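Long-range contacts in trehalose-6-phosphate phosphatase (Cryptococcus neoformans, PDB 5DX9), which is a magnesium-binding phosphatase-family protein of the HAD superfamily, pairing a Rossmann-like core domain with a smaller alpha/beta cap domain: residues 28-33 with 208-213; 87-92 with 188-193; 118-123 with 137-142. All coordinates share one frame; numbering follows the deposited sequence.

Contact 1. Residues 28-33 with 208-213; sequences DGTLTP and FCAGDD. With MG (magnesium ion), chain C; G6P (6-O-phosphono-alpha-D-glucopyranose), chain B; GLC (alpha-D-glucopyranose), chain D.
Gly29 and Thr30 pass alongside Asp212 and Gly211, with CA atoms 5.5 Å apart for Thr30 and Gly211, where loop 28-33 meets the C-terminal end of strand 206-211 and the turn after it. Gly29 turns here with a positive phi of 74°, and its CA sits 3.3 Å from Asp212 OD2, packed against the carboxylate; OD2 itself is salt-bridged to Lys178. A magnesium ion joins the backbone of Asp28 to the carboxylate of Asp212. It takes the carbonyl oxygen Asp28 O at 2.2 Å and the carboxylate oxygen Asp212 OD1 at the same length, which brings these two oxygens close without bonding them. Asn26, a phosphate oxygen of G6P and two waters bring the metal to six ligands. The phosphate is gripped a second time, by a hydrogen bond of 3.2 Å from Asp28 N to G6P O1P (157° at the hydrogen). Asp28 turns its carboxylate away from Asp212, so that OD2 comes within 2.9 Å of G6P O6; the same oxygen pairs with Arg68.

Thr30 divides its two branches. CG2 lies anti to the backbone N and rests 3.8 Å from Ala210 CB, while OG1 sits 3.3 Å from Gly211 CA and is hydrogen-bonded to Asn26, which makes Thr30 a second-shell residue behind that metal ligand. Segments 28-33 and 208-213 carry the first and fourth HAD motifs, at the ends of neighbouring parallel strands. Strand 206-211 runs between strands 21-25 and 270-275; Val275 of the latter touches both Thr30 and Asp212, and helix 217-225 packs on Cys209.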
loop_
_atom_site.group_PDB
_atom_site.type_symbol
_atom_site.label_atom_id
_atom_site.label_comp_id
_atom_site.label_asym_id
_atom_site.label_seq_id
_atom_site.Cartn_x
_atom_site.Cartn_y
_atom_site.Cartn_z
ATOM N N ASP A 28 1.423 -0.261 8.518
ATOM C CA ASP A 28 1.023 -1.139 9.611
ATOM C C ASP A 28 1.338 -2.590 9.277
ATOM O O ASP A 28 1.033 -3.058 8.182
ATOM C CB ASP A 28 -0.467 -0.972 9.922
ATOM C CG ASP A 28 -0.815 0.440 10.338
ATOM O OD1 ASP A 28 -0.336 0.874 11.406
ATOM O OD2 ASP A 28 -1.564 1.114 9.598
ATOM N N GLY A 29 1.959 -3.289 10.222
ATOM C CA GLY A 29 2.313 -4.686 10.041
ATOM C C GLY A 29 3.492 -4.892 9.105
ATOM O O GLY A 29 3.988 -6.009 8.948
ATOM N N THR A 30 3.950 -3.812 8.483
ATOM C CA THR A 30 5.036 -3.909 7.519
ATOM C C THR A 30 6.276 -3.152 7.977
ATOM O O THR A 30 7.372 -3.703 7.986
ATOM C CB THR A 30 4.608 -3.386 6.142
ATOM O OG1 THR A 30 3.566 -4.222 5.619
ATOM C CG2 THR A 30 5.792 -3.397 5.183
ATOM N N LEU A 31 6.097 -1.889 8.349
ATOM C CA LEU A 31 7.194 -1.085 8.880
ATOM C C LEU A 31 7.122 -1.001 10.396
ATOM O O LEU A 31 8.082 -0.605 11.060
ATOM C CB LEU A 31 7.175 0.318 8.274
ATOM C CG LEU A 31 7.764 0.424 6.869
ATOM C CD1 LEU A 31 7.753 1.859 6.385
ATOM C CD2 LEU A 31 9.177 -0.138 6.855
ATOM N N THR A 32 5.973 -1.383 10.941
ATOM C CA THR A 32 5.748 -1.324 12.377
ATOM C C THR A 32 4.782 -2.437 12.760
ATOM O O THR A 32 3.920 -2.812 11.966
ATOM C CB THR A 32 5.190 0.054 12.812
ATOM O OG1 THR A 32 5.282 0.193 14.236
ATOM C CG2 THR A 32 3.740 0.213 12.373
ATOM N N PRO A 33 4.938 -2.988 13.969
ATOM C CA PRO A 33 4.081 -4.094 14.407
ATOM C C PRO A 33 2.603 -3.715 14.496
ATOM O O PRO A 33 2.266 -2.541 14.654
ATOM C CB PRO A 33 4.631 -4.437 15.796
ATOM C CG PRO A 33 6.025 -3.896 15.808
ATOM C CD PRO A 33 5.986 -2.671 14.955
ATOM N N PHE A 208 11.134 -2.465 -5.112
ATOM C CA PHE A 208 10.847 -3.168 -3.873
ATOM C C PHE A 208 9.470 -2.756 -3.369
ATOM O O PHE A 208 9.135 -1.572 -3.358
ATOM C CB PHE A 208 11.907 -2.888 -2.809
ATOM C CG PHE A 208 11.653 -3.601 -1.513
ATOM C CD1 PHE A 208 12.106 -4.895 -1.320
ATOM C CD2 PHE A 208 10.937 -2.989 -0.497
ATOM C CE1 PHE A 208 11.867 -5.558 -0.132
ATOM C CE2 PHE A 208 10.692 -3.647 0.693
ATOM C CZ PHE A 208 11.157 -4.936 0.874
ATOM N N CYS A 209 8.676 -3.743 -2.965
ATOM C CA CYS A 209 7.332 -3.499 -2.450
ATOM C C CYS A 209 7.020 -4.493 -1.343
ATOM O O CYS A 209 7.139 -5.701 -1.539
ATOM C CB CYS A 209 6.291 -3.604 -3.571
ATOM S SG CYS A 209 4.564 -3.283 -3.075
ATOM N N ALA A 210 6.628 -3.984 -0.180
ATOM C CA ALA A 210 6.312 -4.839 0.957
ATOM C C ALA A 210 4.944 -4.515 1.558
ATOM O O ALA A 210 4.523 -3.355 1.584
ATOM C CB ALA A 210 7.390 -4.720 2.013
ATOM N N GLY A 211 4.263 -5.551 2.043
ATOM C CA GLY A 211 2.946 -5.414 2.644
ATOM C C GLY A 211 2.554 -6.679 3.388
ATOM O O GLY A 211 3.022 -7.768 3.062
ATOM N N ASP A 212 1.682 -6.544 4.381
ATOM C CA ASP A 212 1.354 -7.670 5.249
ATOM C C ASP A 212 -0.088 -8.155 5.115
ATOM O O ASP A 212 -0.423 -9.242 5.579
ATOM C CB ASP A 212 1.614 -7.289 6.702
ATOM C CG ASP A 212 0.637 -6.250 7.203
ATOM O OD1 ASP A 212 0.410 -5.251 6.483
ATOM O OD2 ASP A 212 0.078 -6.444 8.304
ATOM N N ASP A 213 -0.942 -7.351 4.492
ATOM C CA ASP A 213 -2.374 -7.643 4.488
ATOM C C ASP A 213 -2.863 -8.081 3.114
ATOM O O ASP A 213 -2.126 -8.007 2.131
ATOM C CB ASP A 213 -3.161 -6.415 4.955
ATOM C CG ASP A 213 -4.456 -6.785 5.651
ATOM O OD1 ASP A 213 -5.016 -7.860 5.343
ATOM O OD2 ASP A 213 -4.912 -6.001 6.512
HETATM MG MG MG C . -0.493 -3.195 6.543
HETATM C C1 G6P B . -4.786 0.315 10.631
HETATM C C2 G6P B . -5.621 1.582 10.507
HETATM C C3 G6P B . -6.888 1.341 9.709
HETATM C C4 G6P B . -6.544 0.842 8.321
HETATM C C5 G6P B . -5.464 -0.256 8.273
HETATM C C6 G6P B . -4.589 -0.138 7.010
HETATM O O1 G6P B . -5.401 -0.669 11.467
HETATM O O2 G6P B . -5.938 2.062 11.812
HETATM O O3 G6P B . -7.612 2.568 9.542
HETATM O O4 G6P B . -7.791 0.386 7.778
HETATM O O5 G6P B . -4.508 -0.239 9.345
HETATM O O6 G6P B . -3.220 0.200 7.347
HETATM P P G6P B . -1.980 -0.206 6.372
HETATM O O1P G6P B . -0.748 0.825 6.458
HETATM O O2P G6P B . -1.479 -1.540 6.775
HETATM O O3P G6P B . -2.568 -0.263 4.875
HETATM C C1 GLC D . -4.517 -1.768 11.727
HETATM C C2 GLC D . -5.273 -2.899 12.427
HETATM C C3 GLC D . -5.617 -2.520 13.861
HETATM C C4 GLC D . -4.386 -2.041 14.621
HETATM C C5 GLC D . -3.670 -0.938 13.847
HETATM C C6 GLC D . -2.331 -0.568 14.484
HETATM O O2 GLC D . -6.467 -3.207 11.682
HETATM O O3 GLC D . -6.173 -3.654 14.533
HETATM O O4 GLC D . -4.808 -1.584 15.916
HETATM O O5 GLC D . -3.399 -1.348 12.509
HETATM O O6 GLC D . -1.547 -1.748 14.708
HETATM O O HOH W 1 -1.547 -4.371 7.920
HETATM O O HOH W 2 -1.492 -3.404 4.763
#

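Contact 2. Residues 87-92 with 188-193; sequences AEHGSF and VNKGEI
His89 and Gly90 lay their peptide backbone against the start of helix 190-200. The carbonyl oxygen His89 O comes within 3.1 Å of Asn189 CA, and Gly90 CA is pressed by Ile193, whose CG1 stands only 3.3 Å away, tighter than an ordinary carbon contact; CD1 of the same isoleucine crowds that CA too. On the other flank Val188 offers its CB to Gly90 O at 3.8 Å and its CG2 to the CB of Ser91. The imidazole of His89 meets the aliphatic end of Lys190 obliquely, ND1 lying 3.5 Å from CE.

Glu88, His89 and Gly90 all take positive phi, and the turn they make runs into a classic beta bulge, Ser91 and Phe92 both facing Ala87 between strands 84-87 and 92-94. Ser91 OG closes the loop by donating to Glu88 O over 3.0 Å, approaching from above the carbonyl plane.

Across the contact, Asn189 is the N-cap of the helix: OD1 accepts from Glu192 N at 3.0 Å (137° at the hydrogen), also above its amide plane, and weakly from Gly191 N. Capping fixes the first turn from which Lys190 extends, its chain straight beyond CG, past His89. As is usual for the motif III lysine of HAD proteins, NZ reaches the active-site phosphate: it forms salt bridges with G6P and Asp216 and a hydrogen bond with Thr215. His89 NE2, for its part, is hydrogen-bonded to Glu182, itself a partner of G6P.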
loop_
_atom_site.group_PDB
_atom_site.type_symbol
_atom_site.label_atom_id
_atom_site.label_comp_id
_atom_site.label_asym_id
_atom_site.label_seq_id
_atom_site.Cartn_x
_atom_site.Cartn_y
_atom_site.Cartn_z
ATOM N N ALA A 87 -2.520 7.517 0.945
ATOM C CA ALA A 87 -3.380 7.268 2.094
ATOM C C ALA A 87 -4.725 6.684 1.692
ATOM O O ALA A 87 -5.210 6.911 0.584
ATOM C CB ALA A 87 -3.583 8.551 2.887
ATOM N N GLU A 88 -5.313 5.926 2.612
ATOM C CA GLU A 88 -6.652 5.371 2.445
ATOM C C GLU A 88 -6.768 4.520 1.184
ATOM O O GLU A 88 -7.717 4.657 0.410
ATOM C CB GLU A 88 -7.690 6.498 2.439
ATOM C CG GLU A 88 -7.558 7.428 3.644
ATOM C CD GLU A 88 -8.803 8.251 3.912
ATOM O OE1 GLU A 88 -9.918 7.761 3.639
ATOM O OE2 GLU A 88 -8.664 9.390 4.402
ATOM N N HIS A 89 -5.783 3.648 0.989
ATOM C CA HIS A 89 -5.819 2.643 -0.070
ATOM C C HIS A 89 -5.792 3.240 -1.470
ATOM O O HIS A 89 -6.429 2.723 -2.387
ATOM C CB HIS A 89 -7.055 1.756 0.099
ATOM C CG HIS A 89 -7.091 1.031 1.406
ATOM N ND1 HIS A 89 -6.422 -0.154 1.618
ATOM C CD2 HIS A 89 -7.704 1.332 2.577
ATOM C CE1 HIS A 89 -6.624 -0.557 2.862
ATOM N NE2 HIS A 89 -7.399 0.329 3.463
ATOM N N GLY A 90 -5.046 4.326 -1.634
ATOM C CA GLY A 90 -4.857 4.913 -2.947
ATOM C C GLY A 90 -5.938 5.895 -3.346
ATOM O O GLY A 90 -6.093 6.214 -4.528
ATOM N N SER A 91 -6.692 6.377 -2.364
ATOM C CA SER A 91 -7.692 7.407 -2.616
ATOM C C SER A 91 -7.051 8.790 -2.500
ATOM O O SER A 91 -7.623 9.792 -2.929
ATOM C CB SER A 91 -8.865 7.270 -1.647
ATOM O OG SER A 91 -8.442 7.478 -0.315
ATOM N N PHE A 92 -5.855 8.831 -1.917
ATOM C CA PHE A 92 -5.086 10.066 -1.807
ATOM C C PHE A 92 -3.610 9.811 -2.072
ATOM O O PHE A 92 -3.085 8.748 -1.735
ATOM C CB PHE A 92 -5.263 10.697 -0.428
ATOM C CG PHE A 92 -6.664 11.138 -0.142
ATOM C CD1 PHE A 92 -7.207 12.225 -0.807
ATOM C CD2 PHE A 92 -7.439 10.474 0.794
ATOM C CE1 PHE A 92 -8.498 12.638 -0.549
ATOM C CE2 PHE A 92 -8.732 10.884 1.059
ATOM C CZ PHE A 92 -9.262 11.969 0.386
ATOM N N VAL A 188 -10.640 2.478 -6.338
ATOM C CA VAL A 188 -9.270 2.727 -5.906
ATOM C C VAL A 188 -8.705 1.547 -5.126
ATOM O O VAL A 188 -9.434 0.831 -4.439
ATOM C CB VAL A 188 -9.164 3.988 -5.030
ATOM C CG1 VAL A 188 -9.754 5.188 -5.759
ATOM C CG2 VAL A 188 -9.850 3.764 -3.686
ATOM N N ASN A 189 -7.399 1.344 -5.254
ATOM C CA ASN A 189 -6.684 0.374 -4.438
ATOM C C ASN A 189 -5.193 0.660 -4.473
ATOM O O ASN A 189 -4.723 1.479 -5.266
ATOM C CB ASN A 189 -6.969 -1.063 -4.895
ATOM C CG ASN A 189 -6.620 -1.301 -6.354
ATOM O OD1 ASN A 189 -5.449 -1.414 -6.714
ATOM N ND2 ASN A 189 -7.641 -1.402 -7.198
ATOM N N LYS A 190 -4.449 -0.009 -3.602
ATOM C CA LYS A 190 -3.013 0.206 -3.516
ATOM C C LYS A 190 -2.306 -0.192 -4.807
ATOM O O LYS A 190 -1.221 0.306 -5.107
ATOM C CB LYS A 190 -2.435 -0.576 -2.341
ATOM C CG LYS A 190 -2.964 -0.145 -0.986
ATOM C CD LYS A 190 -2.540 -1.146 0.065
ATOM C CE LYS A 190 -2.934 -0.701 1.457
ATOM N NZ LYS A 190 -2.735 -1.781 2.471
ATOM N N GLY A 191 -2.928 -1.088 -5.566
ATOM C CA GLY A 191 -2.365 -1.551 -6.820
ATOM C C GLY A 191 -2.317 -0.465 -7.880
ATOM O O GLY A 191 -1.342 -0.354 -8.623
ATOM N N GLU A 192 -3.374 0.337 -7.952
ATOM C CA GLU A 192 -3.444 1.403 -8.945
ATOM C C GLU A 192 -2.400 2.475 -8.669
ATOM O O GLU A 192 -1.894 3.110 -9.592
ATOM C CB GLU A 192 -4.844 2.023 -8.975
ATOM C CG GLU A 192 -5.892 1.131 -9.614
ATOM C CD GLU A 192 -5.563 0.808 -11.057
ATOM O OE1 GLU A 192 -4.794 1.573 -11.679
ATOM O OE2 GLU A 192 -6.069 -0.213 -11.569
ATOM N N ILE A 193 -2.085 2.676 -7.396
ATOM C CA ILE A 193 -1.069 3.645 -7.008
ATOM C C ILE A 193 0.303 3.194 -7.494
ATOM O O ILE A 193 1.073 3.984 -8.040
ATOM C CB ILE A 193 -1.028 3.846 -5.487
ATOM C CG1 ILE A 193 -2.374 4.382 -4.986
ATOM C CG2 ILE A 193 0.109 4.777 -5.104
ATOM C CD1 ILE A 193 -2.834 5.645 -5.685
#

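Contact 3. Residues 118-123 with 137-142; sequences EIFKYY and ASITWH. With G6P (6-O-phosphono-alpha-D-glucopyranose), chain B.
Phe120 and Trp141 carry most of this packing between helix 112-125 and strand 139-142, whose short segments run nearly parallel, 13° apart and 9.2 Å between axes. The leading interaction is a CH-pi contact: Trp141 CB stands over the middle of the Phe120 ring, 3.6 Å from its centroid and almost on the ring normal. The indole itself is slid aside. With CG anti to the backbone N (chi1 -178°), its five-membered ring lies 5.4 Å from the phenyl centroid, the planes inclined by 22°, so the two rings barely overlap.

Apolar contacts complete the helix-facing side. Ile139 brings CG2 to the edge of the Phe120 ring, in its plane, 3.6 Å from CD2. Farther along, Tyr123 sets CB over a face of the indole, toward its rim and 4.0 Å from CZ2, while its phenol leads away.

Polar contacts belong to the reverse of the strand. Thr140 points away from the helix, placing OG1 3.2 Å from G6P O4 and hydrogen-bonding to Lys135; His142 turns the edge of its imidazole to the same sugar, and its NE2 is hydrogen-bonded to Glu133. Helix 148-166 also packs on Phe120 and Tyr123. Two helices on one face of a four-stranded antiparallel sheet, with the ligand on the other, is the αββαββ layout of the cap domain, as in HAD phosphatases with C2-type caps.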
loop_
_atom_site.group_PDB
_atom_site.type_symbol
_atom_site.label_atom_id
_atom_site.label_comp_id
_atom_site.label_asym_id
_atom_site.label_seq_id
_atom_site.Cartn_x
_atom_site.Cartn_y
_atom_site.Cartn_z
ATOM N N GLU A 118 -23.381 4.745 9.622
ATOM C CA GLU A 118 -24.547 4.396 10.424
ATOM C C GLU A 118 -24.480 2.934 10.858
ATOM O O GLU A 118 -24.779 2.601 12.005
ATOM C CB GLU A 118 -25.840 4.662 9.647
ATOM C CG GLU A 118 -27.103 4.269 10.397
ATOM C CD GLU A 118 -28.356 4.381 9.544
ATOM O OE1 GLU A 118 -29.463 4.203 10.092
ATOM O OE2 GLU A 118 -28.234 4.648 8.327
ATOM N N ILE A 119 -24.071 2.067 9.939
ATOM C CA ILE A 119 -23.961 0.647 10.240
ATOM C C ILE A 119 -22.888 0.386 11.298
ATOM O O ILE A 119 -23.109 -0.367 12.249
ATOM C CB ILE A 119 -23.645 -0.170 8.974
ATOM C CG1 ILE A 119 -24.840 -0.145 8.018
ATOM C CG2 ILE A 119 -23.291 -1.601 9.340
ATOM C CD1 ILE A 119 -24.606 -0.894 6.719
ATOM N N PHE A 120 -21.734 1.022 11.134
ATOM C CA PHE A 120 -20.617 0.813 12.048
ATOM C C PHE A 120 -20.894 1.436 13.412
ATOM O O PHE A 120 -20.454 0.917 14.438
ATOM C CB PHE A 120 -19.323 1.378 11.458
ATOM C CG PHE A 120 -18.703 0.498 10.407
ATOM C CD1 PHE A 120 -19.088 -0.827 10.279
ATOM C CD2 PHE A 120 -17.732 0.994 9.552
ATOM C CE1 PHE A 120 -18.519 -1.638 9.315
ATOM C CE2 PHE A 120 -17.160 0.188 8.585
ATOM C CZ PHE A 120 -17.552 -1.128 8.466
ATOM N N LYS A 121 -21.622 2.549 13.421
ATOM C CA LYS A 121 -22.046 3.162 14.674
ATOM C C LYS A 121 -22.970 2.213 15.415
ATOM O O LYS A 121 -22.879 2.060 16.632
ATOM C CB LYS A 121 -22.753 4.496 14.432
ATOM C CG LYS A 121 -21.828 5.694 14.316
ATOM C CD LYS A 121 -22.634 6.974 14.188
ATOM C CE LYS A 121 -21.738 8.186 14.031
ATOM N NZ LYS A 121 -22.537 9.410 13.734
ATOM N N TYR A 122 -23.865 1.583 14.661
ATOM C CA TYR A 122 -24.778 0.597 15.211
ATOM C C TYR A 122 -24.009 -0.476 15.964
ATOM O O TYR A 122 -24.345 -0.813 17.100
ATOM C CB TYR A 122 -25.615 -0.039 14.099
ATOM C CG TYR A 122 -26.465 -1.197 14.563
ATOM C CD1 TYR A 122 -27.785 -1.005 14.940
ATOM C CD2 TYR A 122 -25.948 -2.485 14.626
ATOM C CE1 TYR A 122 -28.567 -2.057 15.367
ATOM C CE2 TYR A 122 -26.722 -3.544 15.057
ATOM C CZ TYR A 122 -28.033 -3.324 15.425
ATOM O OH TYR A 122 -28.813 -4.373 15.852
ATOM N N TYR A 123 -22.972 -1.006 15.326
ATOM C CA TYR A 123 -22.211 -2.109 15.898
ATOM C C TYR A 123 -21.199 -1.643 16.934
ATOM O O TYR A 123 -20.819 -2.413 17.811
ATOM C CB TYR A 123 -21.510 -2.900 14.795
ATOM C CG TYR A 123 -22.460 -3.791 14.039
ATOM C CD1 TYR A 123 -22.803 -5.041 14.529
ATOM C CD2 TYR A 123 -23.038 -3.371 12.850
ATOM C CE1 TYR A 123 -23.684 -5.858 13.846
ATOM C CE2 TYR A 123 -23.923 -4.177 12.164
ATOM C CZ TYR A 123 -24.243 -5.421 12.665
ATOM O OH TYR A 123 -25.122 -6.232 11.981
ATOM N N ALA A 137 -12.106 9.233 2.934
ATOM C CA ALA A 137 -12.725 8.500 1.833
ATOM C C ALA A 137 -12.960 7.028 2.180
ATOM O O ALA A 137 -13.332 6.232 1.319
ATOM C CB ALA A 137 -11.871 8.614 0.577
ATOM N N SER A 138 -12.740 6.674 3.440
ATOM C CA SER A 138 -12.947 5.304 3.896
ATOM C C SER A 138 -13.341 5.275 5.365
ATOM O O SER A 138 -13.125 6.240 6.092
ATOM C CB SER A 138 -11.686 4.464 3.674
ATOM O OG SER A 138 -10.577 5.011 4.370
ATOM N N ILE A 139 -13.913 4.159 5.803
ATOM C CA ILE A 139 -14.304 4.014 7.197
ATOM C C ILE A 139 -13.907 2.647 7.739
ATOM O O ILE A 139 -14.163 1.619 7.112
ATOM C CB ILE A 139 -15.820 4.204 7.384
ATOM C CG1 ILE A 139 -16.292 5.499 6.718
ATOM C CG2 ILE A 139 -16.173 4.175 8.867
ATOM C CD1 ILE A 139 -17.803 5.644 6.659
ATOM N N THR A 140 -13.293 2.644 8.914
ATOM C CA THR A 140 -12.831 1.409 9.529
ATOM C C THR A 140 -13.511 1.165 10.867
ATOM O O THR A 140 -13.580 2.061 11.706
ATOM C CB THR A 140 -11.312 1.424 9.745
ATOM O OG1 THR A 140 -10.653 1.643 8.492
ATOM C CG2 THR A 140 -10.847 0.104 10.344
ATOM N N TRP A 141 -14.013 -0.050 11.053
ATOM C CA TRP A 141 -14.551 -0.470 12.340
ATOM C C TRP A 141 -13.590 -1.452 13.000
ATOM O O TRP A 141 -13.301 -2.514 12.449
ATOM C CB TRP A 141 -15.935 -1.103 12.172
ATOM C CG TRP A 141 -16.572 -1.522 13.469
ATOM C CD1 TRP A 141 -17.044 -0.701 14.456
ATOM C CD2 TRP A 141 -16.824 -2.864 13.911
ATOM N NE1 TRP A 141 -17.566 -1.450 15.484
ATOM C CE2 TRP A 141 -17.439 -2.777 15.177
ATOM C CE3 TRP A 141 -16.579 -4.127 13.364
ATOM C CZ2 TRP A 141 -17.820 -3.907 15.900
ATOM C CZ3 TRP A 141 -16.953 -5.247 14.088
ATOM C CH2 TRP A 141 -17.566 -5.129 15.341
ATOM N N HIS A 142 -13.089 -1.085 14.176
ATOM C CA HIS A 142 -12.150 -1.922 14.911
ATOM C C HIS A 142 -12.853 -2.741 15.986
ATOM O O HIS A 142 -13.733 -2.233 16.677
ATOM C CB HIS A 142 -11.063 -1.068 15.563
ATOM C CG HIS A 142 -10.229 -0.295 14.594
ATOM N ND1 HIS A 142 -9.163 -0.849 13.921
ATOM C CD2 HIS A 142 -10.289 1.002 14.198
ATOM C CE1 HIS A 142 -8.609 0.064 13.144
ATOM N NE2 HIS A 142 -9.273 1.194 13.294
HETATM C C1 G6P B . -4.786 0.315 10.631
HETATM C C2 G6P B . -5.621 1.582 10.507
HETATM C C3 G6P B . -6.888 1.341 9.709
HETATM C C4 G6P B . -6.544 0.842 8.321
HETATM C C5 G6P B . -5.464 -0.256 8.273
HETATM C C6 G6P B . -4.589 -0.138 7.010
HETATM O O1 G6P B . -5.401 -0.669 11.467
HETATM O O2 G6P B . -5.938 2.062 11.812
HETATM O O3 G6P B . -7.612 2.568 9.542
HETATM O O4 G6P B . -7.791 0.386 7.778
HETATM O O5 G6P B . -4.508 -0.239 9.345
HETATM O O6 G6P B . -3.220 0.200 7.347
HETATM P P G6P B . -1.980 -0.206 6.372
HETATM O O1P G6P B . -0.748 0.825 6.458
HETATM O O2P G6P B . -1.479 -1.540 6.775
HETATM O O3P G6P B . -2.568 -0.263 4.875
#

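Overall arrangement
From the N terminus, residues 28-33 follow strand 21-25 and meet 208-213, closing the widest loop as contact 1. Inside it, 87-92 and 188-193 close a second loop as contact 2, and inside that, 118-123 and 137-142 close the short loop of contact 3; the three nest without crossing. Contacts 1 and 2 belong to the core: helix 190-200 leads directly into strand 206-211. Contact 3 belongs to the cap, inserted in the chain between 87-92 and 188-193. Contacts 2 and 3 touch where Glu88 OE1 reaches Ala137 N and Ser138 OG, probably hydrogen-bonding, and where Ser91 and Phe92 pack on Ala137. G6P lies between core and cap, touched by contacts 1 and 3 and by Lys190.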